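Local coordinates for protein RV1873 (Mycobacterium tuberculosis, PDB 2JEK) that is of unknown function but belongs to the DUF1810 family and folds into an all-helical, right-handed superhelix, at residues Phe40-Leu45 and Pro76-Cys81. Sequence-based numbering, arbitrary orientation.
Sequences FVFPQL and PRLHEC
Leu-78 and Cys-81, about one helical turn apart on the same side of helix 74-87, receive the ring of Phe-42 from the loop that follows helix 38-41. Phenylalanine supplies a broad, flat apolar ring that spans from Leu-78, met by CD1, to Cys-81, met by CE1 and CZ. Leucine suits its place because it is long and branched: with CG anti to the backbone N (chi1 -179°), the side chain reaches out from the helix and brings Leu-78 CD1 to 3.8 Å from Phe-42 CD1. Leu-78 CD1 also lies 3.6 Å from Val-41 O and, more loosely, meets Pro-43 CD, so one branch touches three successive residues. Cysteine is short enough for the ring to come close to the helix backbone. Cys-81 CB is 3.6 Å from Phe-42 CZ, while Cys-81 O lies in the ring plane, at the edge. Cys-81 SG stands obliquely to the Phe-42 ring, 5.5 Å from its centroid, a sulfur-aromatic contact. In this right-handed superhelix of helices without strands, the contact joins helix 74-87 to the chain leaving helix 38-41 near the molecular centre, with helix 101-115 also packing on Phe-42 and Leu-78. Val-41 offers a compact apolar methyl, CG1, 3.9 Å from Cys-81 SG. No hydrogen bond crosses between the segments; Pro-43 O accepts one from Ser-108 OG of helix 101-115.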
# COMPACT_ATOMS: atom_id res chain seq x y z
N PHE A 40 -4.41 -4.55 -4.23
CA PHE A 40 -3.37 -4.60 -5.26
C PHE A 40 -2.85 -3.22 -5.67
O PHE A 40 -2.07 -3.11 -6.61
CB PHE A 40 -3.83 -5.46 -6.46
CG PHE A 40 -5.16 -5.07 -7.03
CD1 PHE A 40 -5.30 -3.95 -7.85
CD2 PHE A 40 -6.30 -5.83 -6.75
CE1 PHE A 40 -6.53 -3.60 -8.38
CE2 PHE A 40 -7.54 -5.50 -7.29
CZ PHE A 40 -7.64 -4.37 -8.10
N VAL A 41 -3.29 -2.18 -4.95
CA VAL A 41 -2.77 -0.81 -5.11
C VAL A 41 -1.88 -0.42 -3.91
O VAL A 41 -0.82 0.18 -4.10
CB VAL A 41 -3.93 0.21 -5.28
CG1 VAL A 41 -3.43 1.67 -5.22
CG2 VAL A 41 -4.65 -0.04 -6.60
N PHE A 42 -2.31 -0.77 -2.69
CA PHE A 42 -1.52 -0.55 -1.49
C PHE A 42 -1.33 -1.91 -0.83
O PHE A 42 -2.02 -2.25 0.14
CB PHE A 42 -2.23 0.42 -0.54
CG PHE A 42 -2.19 1.85 -1.00
CD1 PHE A 42 -1.00 2.57 -0.98
CD2 PHE A 42 -3.35 2.48 -1.44
CE1 PHE A 42 -0.97 3.91 -1.38
CE2 PHE A 42 -3.32 3.83 -1.83
CZ PHE A 42 -2.14 4.53 -1.81
N PRO A 43 -0.41 -2.72 -1.37
CA PRO A 43 -0.32 -4.09 -0.89
C PRO A 43 0.17 -4.20 0.54
O PRO A 43 0.95 -3.37 1.02
CB PRO A 43 0.68 -4.74 -1.85
CG PRO A 43 0.66 -3.84 -3.08
CD PRO A 43 0.54 -2.48 -2.47
N GLN A 44 -0.29 -5.25 1.22
CA GLN A 44 0.10 -5.52 2.59
C GLN A 44 0.58 -6.97 2.70
O GLN A 44 0.37 -7.78 1.80
CB GLN A 44 -1.07 -5.28 3.55
CG GLN A 44 -2.22 -6.28 3.37
CD GLN A 44 -3.37 -6.02 4.30
OE1 GLN A 44 -4.09 -6.94 4.68
NE2 GLN A 44 -3.56 -4.77 4.67
N LEU A 45 1.22 -7.30 3.83
CA LEU A 45 1.72 -8.65 4.02
C LEU A 45 0.62 -9.69 3.99
O LEU A 45 -0.46 -9.49 4.55
CB LEU A 45 2.48 -8.81 5.34
CG LEU A 45 3.91 -8.29 5.37
CD1 LEU A 45 4.49 -8.50 6.77
CD2 LEU A 45 4.79 -8.97 4.34
N PRO A 76 7.16 2.84 -9.08
CA PRO A 76 6.73 4.22 -9.33
C PRO A 76 5.24 4.46 -9.06
O PRO A 76 4.88 5.53 -8.55
CB PRO A 76 7.06 4.43 -10.81
CG PRO A 76 8.25 3.55 -11.01
CD PRO A 76 7.91 2.30 -10.23
N ARG A 77 4.39 3.49 -9.39
CA ARG A 77 2.96 3.66 -9.12
C ARG A 77 2.67 3.76 -7.62
O ARG A 77 1.84 4.55 -7.20
CB ARG A 77 2.15 2.52 -9.75
CG ARG A 77 1.91 2.70 -11.23
CD ARG A 77 1.01 1.61 -11.75
NE ARG A 77 0.74 1.82 -13.16
CZ ARG A 77 -0.01 1.03 -13.90
NH1 ARG A 77 -0.58 -0.05 -13.38
NH2 ARG A 77 -0.21 1.32 -15.18
N LEU A 78 3.35 2.94 -6.82
CA LEU A 78 3.15 2.99 -5.37
C LEU A 78 3.57 4.33 -4.79
O LEU A 78 2.90 4.89 -3.92
CB LEU A 78 3.86 1.82 -4.68
CG LEU A 78 3.69 1.75 -3.16
CD1 LEU A 78 2.22 1.58 -2.78
CD2 LEU A 78 4.50 0.63 -2.56
N HIS A 79 4.68 4.87 -5.30
CA HIS A 79 5.10 6.20 -4.86
C HIS A 79 4.11 7.26 -5.34
O HIS A 79 3.79 8.22 -4.62
CB HIS A 79 6.50 6.53 -5.35
CG HIS A 79 7.58 5.75 -4.67
ND1 HIS A 79 7.99 6.03 -3.39
CD2 HIS A 79 8.36 4.73 -5.10
CE1 HIS A 79 8.98 5.21 -3.05
NE2 HIS A 79 9.21 4.41 -4.08
N GLU A 80 3.61 7.10 -6.57
CA GLU A 80 2.59 8.03 -7.08
C GLU A 80 1.37 8.04 -6.17
O GLU A 80 0.88 9.10 -5.78
CB GLU A 80 2.18 7.67 -8.51
CG GLU A 80 0.87 8.32 -8.96
CD GLU A 80 0.59 8.12 -10.44
OE1 GLU A 80 0.79 6.99 -10.94
OE2 GLU A 80 0.14 9.09 -11.08
N CYS A 81 0.89 6.85 -5.81
CA CYS A 81 -0.34 6.74 -5.04
C CYS A 81 -0.13 7.25 -3.63
O CYS A 81 -1.00 7.91 -3.08
CB CYS A 81 -0.82 5.29 -5.04
SG CYS A 81 -1.48 4.75 -6.63